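Long-range contacts in putidaredoxin reductase (Pseudomonas putida, PDB 1Q1R), which probably uses its FAD to carry electrons from NADH to putidaredoxin, the redox partner of cytochrome P450cam: residues I32-D37 with I75-G80; P42-P47 with L62-P67; P118-A123 with C215-S220; A127-Y132 with Q224-V229. One frame throughout, in Å; residues are numbered along the deposited sequence.

Four contacts of one glutathione reductase fold illustrate how chemistry follows place. Contacts 1 and 2 touch each other and the FAD: the first joins two neighbouring strands of a parallel sheet through regular backbone bonds, the second ties together parts of the long connection between those strands, and both are partly buried. Contacts 3 and 4 lie far from them, their centres about 8 Å apart, and draw on adjacent strands of one small antiparallel sheet, contact 3 on 214-219 and contact 4 on 226-231. Contact 3 is a surface contact of apolar groups with no hydrogen bond across it; contact 4, partly buried, rests on an asparagine carboxamide paired with backbone.

Contact 1 (I32-D37 with I75-G80); sequences IRLVGD and IQLLGG. With FAD (flavin-adenine dinucleotide), chain C.
Arg33 and Gln76, Leu34 and Leu77, and Val35 and Leu78 face each other as paired residues of two parallel strands. Backbone bonds do the joining: Leu34 N donates a hydrogen bond to Gln76 O at 2.7 Å, almost straight at 171°, and Leu34 O receives Leu78 N, also at 2.7 Å. Gln76 N to Ile32 O and Gly36 N to Leu78 O continue the pattern at its two ends.

The apolar contacts lie on both faces of the sheet. Leu34 CD1 packs against Ile75 CG2 at 3.9 Å on the face covered by helix 14-25, while Val35 CG2 and Leu78 CB stand side by side on the other.

Polar side chains meet near the start. Gln76 OE1 sits 2.9 Å above the Arg33 guanidinium plane, towards its rim, and the amide is turned 61° against that plane. This is an electrostatic contact rather than a hydrogen bond. Gln76 NE2 and Ile32 N both donate to one water. Replacing Arg33 by an alanine would probably leave Gln76 OE1 without the charge beneath it and its amide freer to turn.

At the far end Asp37 OD2 accepts the ribose hydroxyl O2B of FAD at 2.6 Å. The carboxylate is brought there by a chi1 of 56°, which tucks CG in over the main chain. An acidic residue just beyond the second strand is a classic element of the dinucleotide-binding Rossmann fold. The chemistry thus implies a division of labour: repetitive backbone bonds fix the strands, and a single carboxylate at their end recognises the adenosine ribose.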
# COMPACT_ATOMS: atom_id res chain seq x y z
N ILE A 32 2.43 -24.30 11.30
CA ILE A 32 2.05 -23.07 10.61
C ILE A 32 1.77 -23.38 9.14
O ILE A 32 2.62 -23.90 8.43
CB ILE A 32 3.19 -22.02 10.68
CG1 ILE A 32 3.57 -21.78 12.15
CG2 ILE A 32 2.74 -20.73 10.02
CD1 ILE A 32 4.78 -20.89 12.33
N ARG A 33 0.56 -23.05 8.70
CA ARG A 33 0.19 -23.29 7.31
C ARG A 33 -0.14 -22.00 6.58
O ARG A 33 -1.05 -21.28 6.97
CB ARG A 33 -1.01 -24.24 7.23
CG ARG A 33 -0.66 -25.63 6.73
CD ARG A 33 -1.85 -26.27 6.01
NE ARG A 33 -1.45 -27.45 5.25
CZ ARG A 33 -1.14 -28.62 5.80
NH1 ARG A 33 -1.18 -28.78 7.11
NH2 ARG A 33 -0.79 -29.65 5.02
N LEU A 34 0.61 -21.72 5.52
CA LEU A 34 0.39 -20.55 4.70
C LEU A 34 -0.38 -21.03 3.49
O LEU A 34 0.06 -21.95 2.80
CB LEU A 34 1.71 -19.94 4.24
CG LEU A 34 2.35 -18.82 5.06
CD1 LEU A 34 3.70 -18.49 4.46
CD2 LEU A 34 1.45 -17.58 5.06
N VAL A 35 -1.54 -20.44 3.23
CA VAL A 35 -2.35 -20.84 2.09
C VAL A 35 -2.70 -19.61 1.27
O VAL A 35 -3.27 -18.66 1.78
CB VAL A 35 -3.65 -21.53 2.55
CG1 VAL A 35 -4.43 -22.03 1.34
CG2 VAL A 35 -3.32 -22.68 3.50
N GLY A 36 -2.35 -19.64 -0.02
CA GLY A 36 -2.65 -18.51 -0.87
C GLY A 36 -3.05 -18.92 -2.27
O GLY A 36 -2.63 -19.97 -2.76
N ASP A 37 -3.88 -18.11 -2.92
CA ASP A 37 -4.30 -18.44 -4.27
C ASP A 37 -3.21 -18.14 -5.29
O ASP A 37 -3.25 -18.62 -6.41
CB ASP A 37 -5.60 -17.71 -4.64
CG ASP A 37 -5.51 -16.20 -4.48
OD1 ASP A 37 -6.49 -15.52 -4.86
OD2 ASP A 37 -4.49 -15.69 -3.98
N ILE A 75 7.60 -24.04 7.86
CA ILE A 75 6.38 -23.32 7.54
C ILE A 75 5.86 -23.94 6.25
O ILE A 75 6.53 -23.90 5.22
CB ILE A 75 6.63 -21.81 7.32
CG1 ILE A 75 7.07 -21.16 8.64
CG2 ILE A 75 5.37 -21.14 6.78
CD1 ILE A 75 7.32 -19.67 8.54
N GLN A 76 4.67 -24.52 6.31
CA GLN A 76 4.07 -25.16 5.15
C GLN A 76 3.44 -24.12 4.23
O GLN A 76 2.53 -23.39 4.64
CB GLN A 76 3.03 -26.19 5.59
CG GLN A 76 3.57 -27.19 6.61
CD GLN A 76 2.51 -28.14 7.10
OE1 GLN A 76 1.95 -28.93 6.33
NE2 GLN A 76 2.21 -28.08 8.40
N LEU A 77 3.92 -24.06 3.00
CA LEU A 77 3.41 -23.12 2.02
C LEU A 77 2.53 -23.86 1.02
O LEU A 77 2.99 -24.78 0.34
CB LEU A 77 4.57 -22.42 1.31
CG LEU A 77 4.27 -21.35 0.26
CD1 LEU A 77 3.44 -20.23 0.87
CD2 LEU A 77 5.58 -20.81 -0.29
N LEU A 78 1.27 -23.47 0.94
CA LEU A 78 0.33 -24.10 0.03
C LEU A 78 -0.17 -23.06 -0.97
O LEU A 78 -1.17 -22.38 -0.73
CB LEU A 78 -0.85 -24.67 0.83
CG LEU A 78 -1.51 -25.96 0.33
CD1 LEU A 78 -2.74 -26.25 1.18
CD2 LEU A 78 -1.90 -25.83 -1.14
N GLY A 79 0.54 -22.94 -2.09
CA GLY A 79 0.17 -21.96 -3.10
C GLY A 79 -0.86 -22.46 -4.10
O GLY A 79 -1.26 -23.62 -4.07
N GLY A 80 -1.28 -21.56 -4.99
CA GLY A 80 -2.27 -21.90 -6.00
C GLY A 80 -3.53 -22.49 -5.41
O GLY A 80 -4.25 -23.23 -6.08
PA FAD C . -1.55 -8.71 -0.50
O1A FAD C . -2.68 -8.40 -1.41
O2A FAD C . -0.18 -8.37 -0.94
O5B FAD C . -1.58 -10.27 -0.13
C5B FAD C . -2.81 -10.97 0.08
C4B FAD C . -2.73 -12.33 -0.63
O4B FAD C . -3.79 -13.22 -0.13
C3B FAD C . -2.98 -12.18 -2.14
O3B FAD C . -2.13 -13.10 -2.85
C2B FAD C . -4.42 -12.62 -2.29
O2B FAD C . -4.65 -13.13 -3.61
C1B FAD C . -4.50 -13.74 -1.28
N9A FAD C . -5.89 -14.16 -0.95
C8A FAD C . -6.95 -13.36 -0.73
N7A FAD C . -8.02 -14.12 -0.48
C5A FAD C . -7.64 -15.40 -0.54
C6A FAD C . -8.31 -16.61 -0.38
N6A FAD C . -9.62 -16.63 -0.12
N1A FAD C . -7.62 -17.77 -0.50
C2A FAD C . -6.31 -17.77 -0.78
N3A FAD C . -5.65 -16.61 -0.94
C4A FAD C . -6.29 -15.42 -0.83
N1 FAD C . 3.73 0.08 0.30
C2 FAD C . 4.71 0.91 0.86
O2 FAD C . 4.74 1.08 2.08
N3 FAD C . 5.65 1.54 0.03
C4 FAD C . 5.62 1.32 -1.37
O4 FAD C . 6.48 1.84 -2.08
C4X FAD C . 4.64 0.49 -1.93
N5 FAD C . 4.63 0.23 -3.27
C5X FAD C . 3.74 -0.63 -3.85
C6 FAD C . 3.78 -0.88 -5.23
C7 FAD C . 2.88 -1.79 -5.82
C7M FAD C . 2.92 -2.03 -7.34
C8 FAD C . 1.92 -2.46 -5.01
C8M FAD C . 0.93 -3.47 -5.61
C9 FAD C . 1.87 -2.20 -3.63
C9A FAD C . 2.78 -1.29 -3.04
N10 FAD C . 2.76 -1.02 -1.65
C10 FAD C . 3.70 -0.13 -1.09
C1' FAD C . 1.74 -1.68 -0.77
C2' FAD C . 2.36 -2.84 0.00
O2' FAD C . 3.08 -3.68 -0.91
C3' FAD C . 1.27 -3.67 0.72
O3' FAD C . 0.49 -2.79 1.55
C4' FAD C . 1.91 -4.77 1.59
O4' FAD C . 2.69 -5.63 0.76
C5' FAD C . 0.85 -5.61 2.32
O5' FAD C . 0.11 -6.46 1.43
P FAD C . -0.81 -7.63 2.06
O1P FAD C . 0.04 -8.80 2.32
O2P FAD C . -1.56 -7.04 3.20
O3P FAD C . -1.89 -7.95 0.89
O HOH W 1 4.16 -26.45 10.21

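Contact 2 (P42-P47 with L62-P67); sequences PHHLPP and LYLRTP. With FAD (flavin-adenine dinucleotide), chain C.
Leu64 leans across onto Pro42, His43 and His44 where two parts of the long connection from strand 31-35 to helix 67-72 of the Rossmann-type FAD domain are joined by a single backbone bridge, His43 with Tyr63. Its path can be traced atom by atom. CB lies 3.8 Å from Pro42 O, the oxygen that also accepts Leu64 N. CG rests against the His43 backbone. There the side chain forks: CD1 turns to Pro42 CB at 3.9 Å, whereas CD2 passes close by His44 N and ends over the His44 imidazole. That methyl stands over the middle of the ring, 14° off its normal, a CH-pi contact with the face. The first torsion, which sets CG anti to the carbonyl carbon (chi1 -67°), directs the fork towards residues 42-44.

The second backbone bond, His44 N to Leu62 O at 2.8 Å, lies in the carbonyl plane, whereas Leu64 N approaches Pro42 O from above its plane. Leu62 makes the remaining apolar contact, its CD2 sliding past Pro47 CB.

The bonded residues Pro42 and His44 come just before those that touch the cofactor. Leu45 CB comes to 3.2 Å from the ribityl oxygen O2' of FAD, and Pro46 CA to 3.5 Å from N5 of the isoalloxazine. The Leu64 side chain also touches Leu14 and Val17 of helix 14-25. The imidazole of His44 is also held at its edge: a water lying in the ring plane is bonded to NE2 at 2.8 Å and donates to Leu64 O.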
# COMPACT_ATOMS: atom_id res chain seq x y z
N PRO A 42 6.25 -16.16 -2.58
CA PRO A 42 5.99 -14.85 -1.98
C PRO A 42 7.08 -13.82 -2.30
O PRO A 42 8.27 -14.10 -2.16
CB PRO A 42 5.87 -15.16 -0.50
CG PRO A 42 5.17 -16.52 -0.53
CD PRO A 42 5.95 -17.25 -1.62
N HIS A 43 6.66 -12.64 -2.74
CA HIS A 43 7.62 -11.60 -3.12
C HIS A 43 7.19 -10.19 -2.71
O HIS A 43 6.02 -9.94 -2.45
CB HIS A 43 7.79 -11.60 -4.64
CG HIS A 43 6.54 -11.24 -5.37
ND1 HIS A 43 5.58 -12.18 -5.71
CD2 HIS A 43 6.04 -10.04 -5.75
CE1 HIS A 43 4.55 -11.57 -6.26
NE2 HIS A 43 4.80 -10.27 -6.29
N HIS A 44 8.17 -9.28 -2.67
CA HIS A 44 7.93 -7.88 -2.33
C HIS A 44 7.08 -7.26 -3.44
O HIS A 44 7.16 -7.68 -4.60
CB HIS A 44 9.25 -7.11 -2.25
CG HIS A 44 10.15 -7.55 -1.13
ND1 HIS A 44 9.95 -7.16 0.17
CD2 HIS A 44 11.24 -8.36 -1.12
CE1 HIS A 44 10.88 -7.70 0.94
NE2 HIS A 44 11.68 -8.43 0.18
N LEU A 45 6.29 -6.25 -3.08
CA LEU A 45 5.45 -5.55 -4.04
C LEU A 45 6.03 -4.21 -4.51
O LEU A 45 5.96 -3.88 -5.69
CB LEU A 45 4.06 -5.31 -3.45
CG LEU A 45 2.90 -6.19 -3.94
CD1 LEU A 45 3.39 -7.60 -4.23
CD2 LEU A 45 1.77 -6.17 -2.91
N PRO A 46 6.60 -3.41 -3.58
CA PRO A 46 7.16 -2.11 -3.95
C PRO A 46 8.03 -2.05 -5.21
O PRO A 46 7.93 -1.10 -5.99
CB PRO A 46 7.92 -1.69 -2.69
CG PRO A 46 7.04 -2.25 -1.61
CD PRO A 46 6.73 -3.64 -2.13
N PRO A 47 8.90 -3.05 -5.43
CA PRO A 47 9.75 -3.03 -6.62
C PRO A 47 8.96 -3.09 -7.93
O PRO A 47 9.47 -2.70 -8.98
CB PRO A 47 10.64 -4.26 -6.44
CG PRO A 47 10.71 -4.43 -4.95
CD PRO A 47 9.28 -4.17 -4.54
N LEU A 62 13.33 -10.35 -5.58
CA LEU A 62 11.97 -10.08 -5.13
C LEU A 62 11.44 -10.98 -4.00
O LEU A 62 10.52 -10.59 -3.29
CB LEU A 62 10.99 -10.16 -6.30
CG LEU A 62 11.16 -9.22 -7.50
CD1 LEU A 62 10.09 -9.55 -8.54
CD2 LEU A 62 11.05 -7.77 -7.07
N TYR A 63 12.01 -12.17 -3.85
CA TYR A 63 11.55 -13.10 -2.81
C TYR A 63 11.53 -12.48 -1.42
O TYR A 63 12.50 -11.84 -1.00
CB TYR A 63 12.44 -14.35 -2.77
CG TYR A 63 12.50 -15.16 -4.06
CD1 TYR A 63 13.54 -16.06 -4.27
CD2 TYR A 63 11.52 -15.04 -5.04
CE1 TYR A 63 13.61 -16.83 -5.44
CE2 TYR A 63 11.58 -15.80 -6.22
CZ TYR A 63 12.63 -16.69 -6.41
OH TYR A 63 12.70 -17.44 -7.57
N LEU A 64 10.42 -12.66 -0.70
CA LEU A 64 10.30 -12.15 0.66
C LEU A 64 11.29 -12.95 1.51
O LEU A 64 11.98 -12.40 2.37
CB LEU A 64 8.88 -12.35 1.19
CG LEU A 64 7.76 -11.53 0.53
CD1 LEU A 64 6.45 -11.78 1.26
CD2 LEU A 64 8.11 -10.04 0.57
N ARG A 65 11.33 -14.26 1.25
CA ARG A 65 12.23 -15.19 1.93
C ARG A 65 12.64 -16.23 0.89
O ARG A 65 11.85 -16.55 0.00
CB ARG A 65 11.50 -15.92 3.06
CG ARG A 65 10.84 -15.02 4.07
CD ARG A 65 11.82 -14.46 5.07
NE ARG A 65 11.13 -13.58 6.00
CZ ARG A 65 11.46 -13.43 7.28
NH1 ARG A 65 12.48 -14.12 7.79
NH2 ARG A 65 10.76 -12.61 8.05
N THR A 66 13.86 -16.75 0.99
CA THR A 66 14.31 -17.76 0.04
C THR A 66 13.40 -18.98 0.19
O THR A 66 12.83 -19.20 1.26
CB THR A 66 15.76 -18.21 0.30
OG1 THR A 66 15.87 -18.75 1.62
CG2 THR A 66 16.71 -17.03 0.15
N PRO A 67 13.24 -19.78 -0.88
CA PRO A 67 12.39 -20.97 -0.83
C PRO A 67 12.77 -21.96 0.28
O PRO A 67 11.90 -22.60 0.86
CB PRO A 67 12.55 -21.57 -2.22
CG PRO A 67 12.74 -20.35 -3.07
CD PRO A 67 13.72 -19.54 -2.25
PA FAD C . -1.55 -8.71 -0.50
O1A FAD C . -2.68 -8.40 -1.41
O2A FAD C . -0.18 -8.37 -0.94
O5B FAD C . -1.58 -10.27 -0.13
C5B FAD C . -2.81 -10.97 0.08
C4B FAD C . -2.73 -12.33 -0.63
O4B FAD C . -3.79 -13.22 -0.13
C3B FAD C . -2.98 -12.18 -2.14
O3B FAD C . -2.13 -13.10 -2.85
C2B FAD C . -4.42 -12.62 -2.29
O2B FAD C . -4.65 -13.13 -3.61
C1B FAD C . -4.50 -13.74 -1.28
N9A FAD C . -5.89 -14.16 -0.95
C8A FAD C . -6.95 -13.36 -0.73
N7A FAD C . -8.02 -14.12 -0.48
C5A FAD C . -7.64 -15.40 -0.54
C6A FAD C . -8.31 -16.61 -0.38
N6A FAD C . -9.62 -16.63 -0.12
N1A FAD C . -7.62 -17.77 -0.50
C2A FAD C . -6.31 -17.77 -0.78
N3A FAD C . -5.65 -16.61 -0.94
C4A FAD C . -6.29 -15.42 -0.83
N1 FAD C . 3.73 0.08 0.30
C2 FAD C . 4.71 0.91 0.86
O2 FAD C . 4.74 1.08 2.08
N3 FAD C . 5.65 1.54 0.03
C4 FAD C . 5.62 1.32 -1.37
O4 FAD C . 6.48 1.84 -2.08
C4X FAD C . 4.64 0.49 -1.93
N5 FAD C . 4.63 0.23 -3.27
C5X FAD C . 3.74 -0.63 -3.85
C6 FAD C . 3.78 -0.88 -5.23
C7 FAD C . 2.88 -1.79 -5.82
C7M FAD C . 2.92 -2.03 -7.34
C8 FAD C . 1.92 -2.46 -5.01
C8M FAD C . 0.93 -3.47 -5.61
C9 FAD C . 1.87 -2.20 -3.63
C9A FAD C . 2.78 -1.29 -3.04
N10 FAD C . 2.76 -1.02 -1.65
C10 FAD C . 3.70 -0.13 -1.09
C1' FAD C . 1.74 -1.68 -0.77
C2' FAD C . 2.36 -2.84 0.00
O2' FAD C . 3.08 -3.68 -0.91
C3' FAD C . 1.27 -3.67 0.72
O3' FAD C . 0.49 -2.79 1.55
C4' FAD C . 1.91 -4.77 1.59
O4' FAD C . 2.69 -5.63 0.76
C5' FAD C . 0.85 -5.61 2.32
O5' FAD C . 0.11 -6.46 1.43
P FAD C . -0.81 -7.63 2.06
O1P FAD C . 0.04 -8.80 2.32
O2P FAD C . -1.56 -7.04 3.20
O3P FAD C . -1.89 -7.95 0.89
O HOH W 2 9.36 -16.05 -0.42
O HOH W 3 13.54 -10.04 1.44

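Contact 3 (P118-A123 with C215-S220); sequences PVASGA and CGFEMS
The Phe217 ring presents its edge to the Val119 peptide group: CE1 lies 3.1 Å from Val119 O, near the ring plane, and Val119 C sits in that plane too. Ala120 CB approaches the same corner obliquely, 3.8 Å from CE1. The Phe217 side chain also touches Leu117, Val124 and Val229. The electropositive rim of an aromatic ring facing a carbonyl oxygen is electrostatically reasonable, though no hydrogen bond crosses this contact.

Val119 runs at about a right angle to Phe217, and its CG1 reaches Cys215 O at 3.7 Å. Phe217 and Met219 belong to strand 214-219, an outer strand of a three-stranded antiparallel sheet. A classic beta bulge interrupts this strand, with Cys215 and Gly216 both opposite Leu230. The loop brought against it leads into helix 123-126, whose N-cap position is Gly122.

Further along, Met219 meets the first turn of that helix. An extended chi2 carries its SD to 4.0 Å from Ala123 CB; the bend at chi3 (75°) then turns the terminal CE of Met219 to 3.7 Å from Ala123 O.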
# COMPACT_ATOMS: atom_id res chain seq x y z
N PRO A 118 -15.07 0.39 -14.54
CA PRO A 118 -16.33 0.05 -15.22
C PRO A 118 -16.33 0.09 -16.75
O PRO A 118 -16.88 -0.80 -17.39
CB PRO A 118 -17.32 1.03 -14.61
CG PRO A 118 -16.82 1.16 -13.20
CD PRO A 118 -15.32 1.31 -13.42
N VAL A 119 -15.73 1.12 -17.34
CA VAL A 119 -15.72 1.22 -18.80
C VAL A 119 -14.65 0.38 -19.49
O VAL A 119 -14.45 0.51 -20.70
CB VAL A 119 -15.57 2.69 -19.26
CG1 VAL A 119 -16.77 3.50 -18.78
CG2 VAL A 119 -14.28 3.29 -18.74
N ALA A 120 -13.98 -0.47 -18.72
CA ALA A 120 -12.94 -1.34 -19.28
C ALA A 120 -13.36 -2.79 -19.13
O ALA A 120 -12.51 -3.69 -19.08
CB ALA A 120 -11.62 -1.10 -18.57
N SER A 121 -14.66 -3.02 -19.07
CA SER A 121 -15.21 -4.36 -18.94
C SER A 121 -15.05 -5.15 -20.23
O SER A 121 -14.65 -4.61 -21.26
CB SER A 121 -16.69 -4.28 -18.60
OG SER A 121 -17.40 -3.62 -19.64
N GLY A 122 -15.35 -6.44 -20.16
CA GLY A 122 -15.27 -7.30 -21.33
C GLY A 122 -13.95 -7.32 -22.07
O GLY A 122 -12.88 -7.46 -21.48
N ALA A 123 -14.04 -7.17 -23.39
CA ALA A 123 -12.87 -7.19 -24.27
C ALA A 123 -11.74 -6.27 -23.82
O ALA A 123 -10.57 -6.64 -23.87
CB ALA A 123 -13.29 -6.84 -25.69
N CYS A 215 -14.40 7.62 -20.83
CA CYS A 215 -15.73 7.12 -21.16
C CYS A 215 -15.69 5.82 -21.95
O CYS A 215 -16.70 5.12 -22.06
CB CYS A 215 -16.53 8.17 -21.94
SG CYS A 215 -15.90 8.54 -23.59
N GLY A 216 -14.52 5.48 -22.50
CA GLY A 216 -14.42 4.25 -23.26
C GLY A 216 -13.12 4.04 -24.00
O GLY A 216 -12.15 4.78 -23.81
N PHE A 217 -13.10 3.03 -24.87
CA PHE A 217 -11.89 2.71 -25.62
C PHE A 217 -12.18 2.28 -27.05
O PHE A 217 -13.28 1.85 -27.37
CB PHE A 217 -11.10 1.58 -24.94
CG PHE A 217 -10.85 1.79 -23.48
CD1 PHE A 217 -11.82 1.49 -22.54
CD2 PHE A 217 -9.62 2.28 -23.04
CE1 PHE A 217 -11.58 1.68 -21.17
CE2 PHE A 217 -9.37 2.47 -21.69
CZ PHE A 217 -10.36 2.17 -20.75
N GLU A 218 -11.16 2.39 -27.90
CA GLU A 218 -11.26 1.93 -29.28
C GLU A 218 -10.34 0.71 -29.26
O GLU A 218 -9.33 0.71 -28.55
CB GLU A 218 -10.74 2.98 -30.26
CG GLU A 218 -11.51 4.28 -30.21
CD GLU A 218 -11.06 5.28 -31.25
OE1 GLU A 218 -9.85 5.31 -31.58
OE2 GLU A 218 -11.91 6.06 -31.72
N MET A 219 -10.70 -0.33 -30.01
CA MET A 219 -9.89 -1.54 -30.04
C MET A 219 -9.71 -2.13 -31.42
O MET A 219 -10.53 -1.90 -32.31
CB MET A 219 -10.52 -2.60 -29.15
CG MET A 219 -10.50 -2.24 -27.69
SD MET A 219 -11.09 -3.63 -26.77
CE MET A 219 -9.65 -4.72 -26.87
N SER A 220 -8.63 -2.89 -31.60
CA SER A 220 -8.35 -3.54 -32.88
C SER A 220 -9.14 -4.84 -32.94
O SER A 220 -9.18 -5.59 -31.96
CB SER A 220 -6.85 -3.81 -33.02
OG SER A 220 -6.37 -4.61 -31.95

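Contact 4 (A127-Y132 with Q224-V229); sequences ANNFRY and QKVTAV
Asn129, carried by a type I beta turn from Ala127 to Phe130, holds the backbone of Val226 in a small antiparallel sheet with both ends of its carboxamide, so that a side chain does what a neighbouring strand does in a sheet. OD1 accepts Val226 N at 2.9 Å and ND2 donates to Val226 O at 2.8 Å. Each donor lies in the carbonyl plane of its acceptor, on a lone pair, and Val226 O is also nearly in the amide plane of Asn129. This two-point grip fixes the carboxamide's rotation. A leucine in place of Asn129 would probably leave Val226 N and O without these partners and the start of strand 226-231 less firmly tied to the turn.

Beside this pair Val226 CG2 packs on Ala127 CB at 4.2 Å, with Phe130 CB close by; Ala127 CB also lies 3.4 Å from the backbone oxygen Gln224 O.

The turn that positions Asn129 is closed by Phe130 N to Ala127 O at 3.2 Å; it follows helix 123-126 and leads into strand 130-132. Within it a chi1 of 70° swings the Asn129 carboxamide round to Val226. Farther out, ND2 has a second acceptor in Asp240 O, and the Asn129 backbone bonds to Val242 of strand 241-244. The contact therefore joins the edge of a parallel sheet to the middle strand of the small antiparallel one. The methylenes of Lys225 pass Asn128, whose OD1 lies 3.2 Å from Lys225 CG.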
# COMPACT_ATOMS: atom_id res chain seq x y z
N ALA A 127 -7.74 -7.36 -23.08
CA ALA A 127 -6.61 -6.98 -23.93
C ALA A 127 -5.27 -7.15 -23.20
O ALA A 127 -5.15 -6.80 -22.02
CB ALA A 127 -6.77 -5.54 -24.40
N ASN A 128 -4.27 -7.68 -23.90
CA ASN A 128 -2.97 -7.90 -23.28
C ASN A 128 -2.23 -6.58 -23.05
O ASN A 128 -1.21 -6.54 -22.36
CB ASN A 128 -2.13 -8.85 -24.15
CG ASN A 128 -1.63 -8.20 -25.42
OD1 ASN A 128 -2.31 -7.37 -26.01
ND2 ASN A 128 -0.44 -8.60 -25.86
N ASN A 129 -2.75 -5.50 -23.63
CA ASN A 129 -2.13 -4.20 -23.45
C ASN A 129 -2.94 -3.27 -22.54
O ASN A 129 -2.80 -2.05 -22.59
CB ASN A 129 -1.82 -3.54 -24.80
CG ASN A 129 -3.06 -3.09 -25.54
OD1 ASN A 129 -4.14 -3.66 -25.38
ND2 ASN A 129 -2.90 -2.09 -26.39
N PHE A 130 -3.79 -3.87 -21.72
CA PHE A 130 -4.57 -3.14 -20.72
C PHE A 130 -4.33 -3.95 -19.46
O PHE A 130 -4.67 -5.13 -19.41
CB PHE A 130 -6.08 -3.14 -21.02
CG PHE A 130 -6.88 -2.41 -19.97
CD1 PHE A 130 -7.18 -1.06 -20.11
CD2 PHE A 130 -7.27 -3.06 -18.80
CE1 PHE A 130 -7.85 -0.36 -19.11
CE2 PHE A 130 -7.94 -2.36 -17.78
CZ PHE A 130 -8.23 -1.01 -17.94
N ARG A 131 -3.76 -3.33 -18.43
CA ARG A 131 -3.47 -4.05 -17.20
C ARG A 131 -3.60 -3.20 -15.96
O ARG A 131 -3.49 -1.97 -16.01
CB ARG A 131 -2.04 -4.60 -17.22
CG ARG A 131 -1.82 -5.89 -18.00
CD ARG A 131 -2.07 -7.11 -17.12
NE ARG A 131 -1.76 -8.34 -17.83
CZ ARG A 131 -1.73 -9.55 -17.28
NH1 ARG A 131 -2.01 -9.70 -15.99
NH2 ARG A 131 -1.42 -10.61 -18.01
N TYR A 132 -3.85 -3.87 -14.84
CA TYR A 132 -3.89 -3.25 -13.52
C TYR A 132 -2.51 -3.67 -13.00
O TYR A 132 -1.87 -4.53 -13.60
CB TYR A 132 -4.99 -3.86 -12.65
CG TYR A 132 -6.38 -3.55 -13.15
CD1 TYR A 132 -7.01 -4.37 -14.08
CD2 TYR A 132 -7.05 -2.40 -12.72
CE1 TYR A 132 -8.28 -4.06 -14.59
CE2 TYR A 132 -8.31 -2.07 -13.21
CZ TYR A 132 -8.92 -2.90 -14.15
OH TYR A 132 -10.16 -2.57 -14.65
N GLN A 224 -7.44 -7.70 -30.82
CA GLN A 224 -8.21 -7.49 -29.60
C GLN A 224 -7.38 -6.68 -28.60
O GLN A 224 -7.33 -7.00 -27.41
CB GLN A 224 -8.60 -8.83 -28.97
CG GLN A 224 -9.59 -9.65 -29.79
CD GLN A 224 -10.94 -8.97 -29.91
OE1 GLN A 224 -11.66 -8.81 -28.92
NE2 GLN A 224 -11.29 -8.56 -31.12
N LYS A 225 -6.71 -5.65 -29.09
CA LYS A 225 -5.90 -4.79 -28.24
C LYS A 225 -6.46 -3.37 -28.24
O LYS A 225 -7.13 -2.96 -29.19
CB LYS A 225 -4.45 -4.76 -28.75
CG LYS A 225 -3.73 -6.09 -28.56
CD LYS A 225 -2.35 -6.12 -29.22
CE LYS A 225 -1.41 -5.06 -28.66
NZ LYS A 225 -0.01 -5.24 -29.17
N VAL A 226 -6.20 -2.63 -27.17
CA VAL A 226 -6.67 -1.25 -27.07
C VAL A 226 -5.81 -0.41 -28.01
O VAL A 226 -4.59 -0.61 -28.08
CB VAL A 226 -6.52 -0.71 -25.63
CG1 VAL A 226 -6.82 0.80 -25.61
CG2 VAL A 226 -7.46 -1.45 -24.69
N THR A 227 -6.44 0.50 -28.74
CA THR A 227 -5.71 1.37 -29.64
C THR A 227 -5.88 2.82 -29.23
O THR A 227 -5.14 3.70 -29.67
CB THR A 227 -6.18 1.22 -31.11
OG1 THR A 227 -7.59 1.42 -31.18
CG2 THR A 227 -5.83 -0.17 -31.64
N ALA A 228 -6.87 3.09 -28.37
CA ALA A 228 -7.10 4.46 -27.92
C ALA A 228 -8.01 4.56 -26.71
O ALA A 228 -8.89 3.73 -26.49
CB ALA A 228 -7.66 5.30 -29.07
N VAL A 229 -7.79 5.60 -25.91
CA VAL A 229 -8.60 5.86 -24.72
C VAL A 229 -9.42 7.11 -25.02
O VAL A 229 -8.87 8.12 -25.46
CB VAL A 229 -7.69 6.13 -23.49
CG1 VAL A 229 -8.55 6.30 -22.23
CG2 VAL A 229 -6.69 5.00 -23.30
O HOH W 4 -4.88 -8.72 -26.38